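Local coordinates for protein NANS (YJHS), A 9-O-acetyl N-acetylneuraminic acid esterase (PDB 3PT5) that probably removes the 9-O-acetyl group from 9-O-acetyl-N-acetylneuraminate, letting Escherichia coli grow on this host sialic acid, at residues Gly36-Arg44 / Ser290-Arg299; Gly277-Asp285 / Arg309-Ala317. All coordinates share one frame; numbering follows the deposited sequence.

Contact 1 of 2, residues Gly36-Arg44 / Ser290-Arg299; sequences GEGLPLPDR and STGYYGSAYR
Y293 holds its ring trans to its own backbone N (chi1 -177°), which lays it along the backbone of G38 and L39, and a bend at chi2 of R299 (-147°) turns NE toward the carbonyl of E37. The Y293 ring meets L39 O with its edge, in plane, CE1 being 3.3 Å from that oxygen. L41 crosses the tyrosine at about a right angle, its CD1 4.0 Å from Y293 CD1. At the far end of the ring Y293 OH comes within 3.4 Å of G38 CA, where the lack of a side chain leaves room for it; the hydroxyl bonds D285. Beside it, L39 N donates to Y294 O at 2.9 Å in an almost straight bond (174°).

R299 NE reaches E37 O at 2.8 Å, in the carbonyl plane and on a lone pair; NH1 adds a weak bond to the same oxygen. A water in the plane of the guanidinium, 2.8 Å from R299 NH1, lies within hydrogen-bonding distance of G38 O, linking the two. E37 CG lies over one guanidinium face, while its carboxylate turns to T305. At the exposed end the R44 guanidinium has T291 O 3.4 Å above the centre of its plane.

The contact joins the loop after strand 20-28 to the irregular run before helix 315-335, in which G292 and Y293 form a G1 beta bulge facing D288. E37 OE1 stays 4.8 Å from R299 NE, so these opposite charges probably interact only weakly; the direct polar bonds all end on main-chain carbonyls, with L39, L41 and the tyrosines packing beside them.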
loop_
_atom_site.group_PDB
_atom_site.type_symbol
_atom_site.label_atom_id
_atom_site.label_comp_id
_atom_site.label_asym_id
_atom_site.label_seq_id
_atom_site.Cartn_x
_atom_site.Cartn_y
_atom_site.Cartn_z
ATOM N N GLY A 36 -2.472 9.395 4.021
ATOM C CA GLY A 36 -1.927 10.757 4.098
ATOM C C GLY A 36 -3.027 11.793 3.993
ATOM O O GLY A 36 -3.815 11.770 3.034
ATOM N N GLU A 37 -3.089 12.700 4.974
ATOM C CA GLU A 37 -4.184 13.698 5.024
ATOM C C GLU A 37 -3.877 15.035 4.354
ATOM O O GLU A 37 -4.798 15.840 4.144
ATOM C CB GLU A 37 -4.657 13.908 6.467
ATOM C CG GLU A 37 -5.497 12.772 6.980
ATOM C CD GLU A 37 -5.812 12.899 8.460
ATOM O OE1 GLU A 37 -5.341 13.854 9.153
ATOM O OE2 GLU A 37 -6.564 12.048 8.936
ATOM N N GLY A 38 -2.607 15.309 4.033
ATOM C CA GLY A 38 -2.271 16.507 3.311
ATOM C C GLY A 38 -2.746 16.438 1.859
ATOM O O GLY A 38 -2.886 15.358 1.280
ATOM N N LEU A 39 -2.944 17.621 1.288
ATOM C CA LEU A 39 -3.536 17.799 -0.039
ATOM C C LEU A 39 -2.804 17.031 -1.160
ATOM O O LEU A 39 -1.588 17.071 -1.225
ATOM C CB LEU A 39 -3.513 19.298 -0.358
ATOM C CG LEU A 39 -4.376 19.783 -1.528
ATOM C CD1 LEU A 39 -5.881 19.504 -1.284
ATOM C CD2 LEU A 39 -4.118 21.260 -1.716
ATOM N N PRO A 40 -3.557 16.322 -2.043
ATOM C CA PRO A 40 -2.930 15.736 -3.237
ATOM C C PRO A 40 -2.398 16.814 -4.167
ATOM O O PRO A 40 -2.931 17.927 -4.192
ATOM C CB PRO A 40 -4.100 15.007 -3.934
ATOM C CG PRO A 40 -5.175 14.864 -2.840
ATOM C CD PRO A 40 -5.015 16.125 -2.053
ATOM N N LEU A 41 -1.355 16.488 -4.927
ATOM C CA LEU A 41 -0.722 17.480 -5.777
ATOM C C LEU A 41 -0.674 16.890 -7.182
ATOM O O LEU A 41 0.392 16.485 -7.640
ATOM C CB LEU A 41 0.702 17.799 -5.272
ATOM C CG LEU A 41 0.808 18.418 -3.878
ATOM C CD1 LEU A 41 2.245 18.497 -3.387
ATOM C CD2 LEU A 41 0.160 19.781 -3.925
ATOM N N PRO A 42 -1.835 16.804 -7.857
ATOM C CA PRO A 42 -1.914 16.032 -9.103
ATOM C C PRO A 42 -1.137 16.612 -10.282
ATOM O O PRO A 42 -0.931 15.913 -11.266
ATOM C CB PRO A 42 -3.409 16.018 -9.422
ATOM C CG PRO A 42 -3.971 17.182 -8.716
ATOM C CD PRO A 42 -3.146 17.363 -7.478
ATOM N N ASP A 43 -0.711 17.863 -10.194
ATOM C CA ASP A 43 0.101 18.444 -11.273
ATOM C C ASP A 43 1.603 18.202 -11.068
ATOM O O ASP A 43 2.429 18.493 -11.947
ATOM C CB ASP A 43 -0.181 19.950 -11.393
ATOM C CG ASP A 43 -1.548 20.250 -12.001
ATOM O OD1 ASP A 43 -2.044 19.431 -12.804
ATOM O OD2 ASP A 43 -2.135 21.305 -11.672
ATOM N N ARG A 44 1.968 17.694 -9.900
ATOM C CA ARG A 44 3.366 17.609 -9.527
ATOM C C ARG A 44 3.694 16.200 -9.094
ATOM O O ARG A 44 3.710 15.285 -9.902
ATOM C CB ARG A 44 3.675 18.598 -8.388
ATOM C CG ARG A 44 3.626 20.089 -8.749
ATOM C CD ARG A 44 3.379 20.937 -7.488
ATOM N NE ARG A 44 3.530 22.379 -7.734
ATOM C CZ ARG A 44 2.585 23.162 -8.261
ATOM N NH1 ARG A 44 1.408 22.654 -8.616
ATOM N NH2 ARG A 44 2.814 24.461 -8.439
ATOM N N SER A 290 4.458 27.582 -1.670
ATOM C CA SER A 290 4.984 27.787 -3.010
ATOM C C SER A 290 4.495 26.745 -4.033
ATOM O O SER A 290 4.458 27.019 -5.247
ATOM C CB SER A 290 6.518 27.865 -2.973
ATOM O OG SER A 290 7.089 26.573 -2.896
ATOM N N THR A 291 4.093 25.569 -3.541
ATOM C CA THR A 291 3.637 24.469 -4.406
ATOM C C THR A 291 2.138 24.200 -4.236
ATOM O O THR A 291 1.559 23.389 -4.961
ATOM C CB THR A 291 4.364 23.138 -4.090
ATOM O OG1 THR A 291 4.081 22.760 -2.731
ATOM C CG2 THR A 291 5.871 23.271 -4.259
ATOM N N GLY A 292 1.513 24.878 -3.286
ATOM C CA GLY A 292 0.081 24.721 -3.070
ATOM C C GLY A 292 -0.225 23.537 -2.167
ATOM O O GLY A 292 -1.390 23.101 -2.083
ATOM N N TYR A 293 0.798 23.054 -1.465
ATOM C CA TYR A 293 0.602 21.953 -0.493
ATOM C C TYR A 293 0.115 22.496 0.849
ATOM O O TYR A 293 0.837 23.212 1.530
ATOM C CB TYR A 293 1.880 21.159 -0.286
ATOM C CG TYR A 293 1.662 19.988 0.651
ATOM C CD1 TYR A 293 0.810 18.949 0.296
ATOM C CD2 TYR A 293 2.290 19.935 1.875
ATOM C CE1 TYR A 293 0.606 17.875 1.163
ATOM C CE2 TYR A 293 2.120 18.892 2.741
ATOM C CZ TYR A 293 1.266 17.841 2.383
ATOM O OH TYR A 293 1.068 16.790 3.285
ATOM N N TYR A 294 -1.096 22.108 1.233
ATOM C CA TYR A 294 -1.662 22.367 2.552
ATOM C C TYR A 294 -1.778 21.008 3.253
ATOM O O TYR A 294 -2.321 20.050 2.688
ATOM C CB TYR A 294 -3.020 23.094 2.434
ATOM C CG TYR A 294 -2.881 24.467 1.802
ATOM C CD1 TYR A 294 -2.448 25.571 2.557
ATOM C CD2 TYR A 294 -3.154 24.659 0.453
ATOM C CE1 TYR A 294 -2.293 26.823 1.987
ATOM C CE2 TYR A 294 -2.996 25.941 -0.135
ATOM C CZ TYR A 294 -2.567 26.999 0.636
ATOM O OH TYR A 294 -2.415 28.248 0.007
ATOM N N GLY A 295 -1.164 20.930 4.425
ATOM C CA GLY A 295 -1.010 19.676 5.161
ATOM C C GLY A 295 -2.215 19.378 6.013
ATOM O O GLY A 295 -3.263 20.010 5.901
ATOM N N SER A 296 -2.027 18.414 6.892
ATOM C CA SER A 296 -3.120 17.851 7.695
ATOM C C SER A 296 -3.717 18.783 8.738
ATOM O O SER A 296 -4.810 18.508 9.256
ATOM C CB SER A 296 -2.614 16.595 8.377
ATOM O OG SER A 296 -1.600 16.961 9.305
ATOM N N ALA A 297 -3.030 19.896 9.024
ATOM C CA ALA A 297 -3.463 20.823 10.060
ATOM C C ALA A 297 -4.845 21.386 9.749
ATOM O O ALA A 297 -5.548 21.775 10.673
ATOM C CB ALA A 297 -2.453 21.961 10.202
ATOM N N TYR A 298 -5.226 21.375 8.465
ATOM C CA TYR A 298 -6.509 21.939 8.029
ATOM C C TYR A 298 -7.690 21.005 8.207
ATOM O O TYR A 298 -8.851 21.415 8.086
ATOM C CB TYR A 298 -6.423 22.435 6.568
ATOM C CG TYR A 298 -5.635 23.712 6.463
ATOM C CD1 TYR A 298 -6.262 24.943 6.697
ATOM C CD2 TYR A 298 -4.278 23.697 6.159
ATOM C CE1 TYR A 298 -5.577 26.118 6.621
ATOM C CE2 TYR A 298 -3.549 24.925 6.083
ATOM C CZ TYR A 298 -4.234 26.119 6.328
ATOM O OH TYR A 298 -3.607 27.345 6.268
ATOM N N ARG A 299 -7.415 19.736 8.498
ATOM C CA ARG A 299 -8.482 18.758 8.714
ATOM C C ARG A 299 -9.085 18.844 10.120
ATOM O O ARG A 299 -8.472 19.351 11.048
ATOM C CB ARG A 299 -7.998 17.334 8.432
ATOM C CG ARG A 299 -7.622 17.131 6.979
ATOM C CD ARG A 299 -7.909 15.740 6.503
ATOM N NE ARG A 299 -7.421 15.484 5.153
ATOM C CZ ARG A 299 -8.010 14.629 4.295
ATOM N NH1 ARG A 299 -7.508 14.408 3.086
ATOM N NH2 ARG A 299 -9.132 14.014 4.648
HETATM O O HOH W 1 -5.597 14.830 1.150
#

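Contact 2 of 2, residues Gly277-Asp285 / Arg309-Ala317; sequences GLTNAPDED and RSSHFSSAA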
loop_
_atom_site.group_PDB
_atom_site.type_symbol
_atom_site.label_atom_id
_atom_site.label_comp_id
_atom_site.label_asym_id
_atom_site.label_seq_id
_atom_site.Cartn_x
_atom_site.Cartn_y
_atom_site.Cartn_z
ATOM N N GLY A 277 8.220 12.609 13.931
ATOM C CA GLY A 277 8.123 13.131 12.578
ATOM C C GLY A 277 7.441 12.156 11.631
ATOM O O GLY A 277 7.235 10.972 11.953
ATOM N N LEU A 278 7.052 12.701 10.479
ATOM C CA LEU A 278 6.562 11.961 9.297
ATOM C C LEU A 278 5.089 11.585 9.309
ATOM O O LEU A 278 4.636 10.820 8.444
ATOM C CB LEU A 278 7.398 10.711 8.974
ATOM C CG LEU A 278 8.897 10.897 8.715
ATOM C CD1 LEU A 278 9.488 9.588 8.233
ATOM C CD2 LEU A 278 9.124 12.009 7.679
ATOM N N THR A 279 4.368 12.052 10.313
ATOM C CA THR A 279 2.980 11.635 10.440
ATOM C C THR A 279 1.993 12.760 10.130
ATOM O O THR A 279 2.389 13.920 9.933
ATOM C CB THR A 279 2.639 11.134 11.872
ATOM O OG1 THR A 279 2.587 12.254 12.793
ATOM C CG2 THR A 279 3.666 10.084 12.325
ATOM N N ASN A 280 0.708 12.409 10.164
ATOM C CA ASN A 280 -0.364 13.397 10.083
ATOM C C ASN A 280 -0.502 14.305 11.308
ATOM O O ASN A 280 -1.358 15.206 11.307
ATOM C CB ASN A 280 -1.714 12.723 9.826
ATOM C CG ASN A 280 -1.852 12.178 8.425
ATOM O OD1 ASN A 280 -1.351 12.769 7.456
ATOM N ND2 ASN A 280 -2.601 11.072 8.298
ATOM N N ALA A 281 0.309 14.124 12.353
ATOM C CA ALA A 281 0.288 15.092 13.461
ATOM C C ALA A 281 0.523 16.489 12.844
ATOM O O ALA A 281 1.451 16.655 12.075
ATOM C CB ALA A 281 1.378 14.787 14.448
ATOM N N PRO A 282 -0.366 17.473 13.139
ATOM C CA PRO A 282 -0.259 18.744 12.397
ATOM C C PRO A 282 1.131 19.367 12.392
ATOM O O PRO A 282 1.582 19.890 11.353
ATOM C CB PRO A 282 -1.252 19.630 13.137
ATOM C CG PRO A 282 -2.362 18.662 13.460
ATOM C CD PRO A 282 -1.638 17.384 13.870
ATOM N N ASP A 283 1.813 19.290 13.533
ATOM C CA ASP A 283 3.164 19.851 13.662
ATOM C C ASP A 283 4.195 19.117 12.782
ATOM O O ASP A 283 5.267 19.660 12.451
ATOM C CB ASP A 283 3.570 19.798 15.139
ATOM C CG ASP A 283 3.448 18.385 15.725
ATOM O OD1 ASP A 283 2.321 17.966 16.086
ATOM O OD2 ASP A 283 4.476 17.690 15.828
ATOM N N GLU A 284 3.855 17.897 12.353
ATOM C CA GLU A 284 4.788 17.104 11.550
ATOM C C GLU A 284 4.574 17.202 10.044
ATOM O O GLU A 284 5.364 16.647 9.272
ATOM C CB GLU A 284 4.792 15.643 12.021
ATOM C CG GLU A 284 5.128 15.552 13.482
ATOM C CD GLU A 284 5.332 14.139 13.992
ATOM O OE1 GLU A 284 4.934 13.156 13.320
ATOM O OE2 GLU A 284 5.892 14.020 15.099
ATOM N N ASP A 285 3.521 17.911 9.628
ATOM C CA ASP A 285 3.149 17.954 8.219
ATOM C C ASP A 285 2.970 19.414 7.781
ATOM O O ASP A 285 1.850 19.856 7.475
ATOM C CB ASP A 285 1.873 17.130 8.018
ATOM C CG ASP A 285 1.477 16.978 6.562
ATOM O OD1 ASP A 285 2.340 16.993 5.642
ATOM O OD2 ASP A 285 0.251 16.874 6.366
ATOM N N ARG A 309 -3.834 11.290 15.290
ATOM C CA ARG A 309 -3.200 11.832 14.066
ATOM C C ARG A 309 -1.886 11.144 13.732
ATOM O O ARG A 309 -1.611 10.865 12.562
ATOM C CB ARG A 309 -2.974 13.351 14.182
ATOM C CG ARG A 309 -4.174 14.165 14.763
ATOM C CD ARG A 309 -5.479 13.956 13.971
ATOM N NE ARG A 309 -5.401 14.416 12.567
ATOM C CZ ARG A 309 -5.332 15.703 12.186
ATOM N NH1 ARG A 309 -5.273 16.672 13.098
ATOM N NH2 ARG A 309 -5.293 16.017 10.895
ATOM N N SER A 310 -1.091 10.886 14.766
ATOM C CA SER A 310 0.275 10.349 14.651
ATOM C C SER A 310 0.316 8.856 14.277
ATOM O O SER A 310 1.389 8.280 14.066
ATOM C CB SER A 310 1.034 10.562 15.980
ATOM O OG SER A 310 0.319 9.927 17.031
ATOM N N SER A 311 -0.845 8.240 14.125
ATOM C CA SER A 311 -0.877 6.836 13.802
ATOM C C SER A 311 -0.627 6.515 12.325
ATOM O O SER A 311 -0.395 5.333 11.973
ATOM C CB SER A 311 -2.216 6.240 14.241
ATOM O OG SER A 311 -3.284 6.877 13.550
ATOM N N HIS A 312 -0.700 7.542 11.479
ATOM C CA HIS A 312 -0.445 7.374 10.051
ATOM C C HIS A 312 0.599 8.327 9.497
ATOM O O HIS A 312 0.711 9.496 9.935
ATOM C CB HIS A 312 -1.711 7.572 9.234
ATOM C CG HIS A 312 -2.887 6.901 9.812
ATOM N ND1 HIS A 312 -3.945 7.404 10.482
ATOM C CD2 HIS A 312 -3.098 5.545 9.690
ATOM C CE1 HIS A 312 -4.765 6.348 10.774
ATOM N NE2 HIS A 312 -4.230 5.238 10.301
ATOM N N PHE A 313 1.352 7.822 8.512
ATOM C CA PHE A 313 2.340 8.658 7.810
ATOM C C PHE A 313 1.665 9.725 6.972
ATOM O O PHE A 313 0.554 9.522 6.480
ATOM C CB PHE A 313 3.208 7.819 6.906
ATOM C CG PHE A 313 4.100 6.877 7.643
ATOM C CD1 PHE A 313 5.225 7.360 8.347
ATOM C CD2 PHE A 313 3.857 5.511 7.553
ATOM C CE1 PHE A 313 6.069 6.460 9.010
ATOM C CE2 PHE A 313 4.714 4.589 8.192
ATOM C CZ PHE A 313 5.797 5.083 8.920
ATOM N N SER A 314 2.342 10.870 6.854
ATOM C CA SER A 314 1.809 12.033 6.119
ATOM C C SER A 314 1.877 11.818 4.614
ATOM O O SER A 314 2.611 10.955 4.110
ATOM C CB SER A 314 2.607 13.307 6.474
ATOM O OG SER A 314 3.985 13.195 6.011
ATOM N N SER A 315 1.130 12.651 3.887
ATOM C CA SER A 315 1.227 12.639 2.429
ATOM C C SER A 315 2.656 12.934 1.964
ATOM O O SER A 315 3.162 12.277 1.057
ATOM C CB SER A 315 0.264 13.680 1.855
ATOM O OG SER A 315 -1.056 13.400 2.285
ATOM N N ALA A 316 3.285 13.919 2.609
ATOM C CA ALA A 316 4.664 14.314 2.328
ATOM C C ALA A 316 5.632 13.151 2.548
ATOM O O ALA A 316 6.498 12.935 1.727
ATOM C CB ALA A 316 5.044 15.487 3.222
ATOM N N ALA A 317 5.499 12.435 3.672
ATOM C CA ALA A 317 6.389 11.275 3.919
ATOM C C ALA A 317 6.219 10.196 2.870
ATOM O O ALA A 317 7.170 9.514 2.485
ATOM C CB ALA A 317 6.141 10.683 5.290
HETATM O O HOH W 2 -0.351 14.427 5.547
HETATM O O HOH W 3 -3.682 10.208 10.893
HETATM O O HOH W 4 5.752 14.617 7.359
#
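N280 and H312 cross at a slant, amide and imidazole planes 54° apart, with N280 ND2 3.7 Å from H312 CB. They share a water that lies in the plane of the H312 ring at its edge: it is 2.9 Å from N280 ND2, which donates to it, it also contacts H312 ND1, and it donates to R309 O. ND2 has a further bond to Y35 O, so two acceptors fix the rotation of the amide. Its other end, OD1, takes a proton from a second water, which also donates to D285 OD2 and accepts from S315 N, and OD1 receives E37 N as well.

R309 and P282 meet at about a right angle, P282 CG 3.5 Å from R309 NH1. Turns near -60° at both chi2 and chi3 curl the arginine back, so that N280 O lies over one face of the guanidinium, offset toward the rim; NH2 continues to a salt bridge with E37.

The backbones are joined by a single beta bridge, T279 with F313. N280 N donates to H312 O at 2.9 Å, and S314 N to L278 O at 2.8 Å. The bridged segment runs on into helix 315-335 and places H312 against S30 and N31, consistent with the serine-histidine pairing of SGNH hydrolases.

The F313 ring presents its edge to L278 O, in plane, with CD1 3.5 Å from that oxygen. L278 CB packs on A317 CB at 3.9 Å. S314 is the N-cap of the helix: its OG accepts from A317 N at 2.9 Å. On the facing loop T279 OG1 accepts from A281 N, an ST turn, and gives its own proton to E284 OE1, met from above the carboxylate plane.

Both contacts are largely buried and lie on the same side of the chain's centre, their own centres about 12 Å apart. Both draw on the long irregular run between strand 265-268 and helix 315-335, and their segments alternate along the sequence. Contact 1 ties that run to the loop after strand 20-28, and has an exposed end at R44; contact 2 folds the run against its own continuation at the helix start. Both rest on main-chain carbonyls; contact 1 adds an arginine on a carbonyl and tyrosine packing, contact 2 more bridging waters, a beta bridge and a helix cap. They touch where S296 OG bonds N280 O.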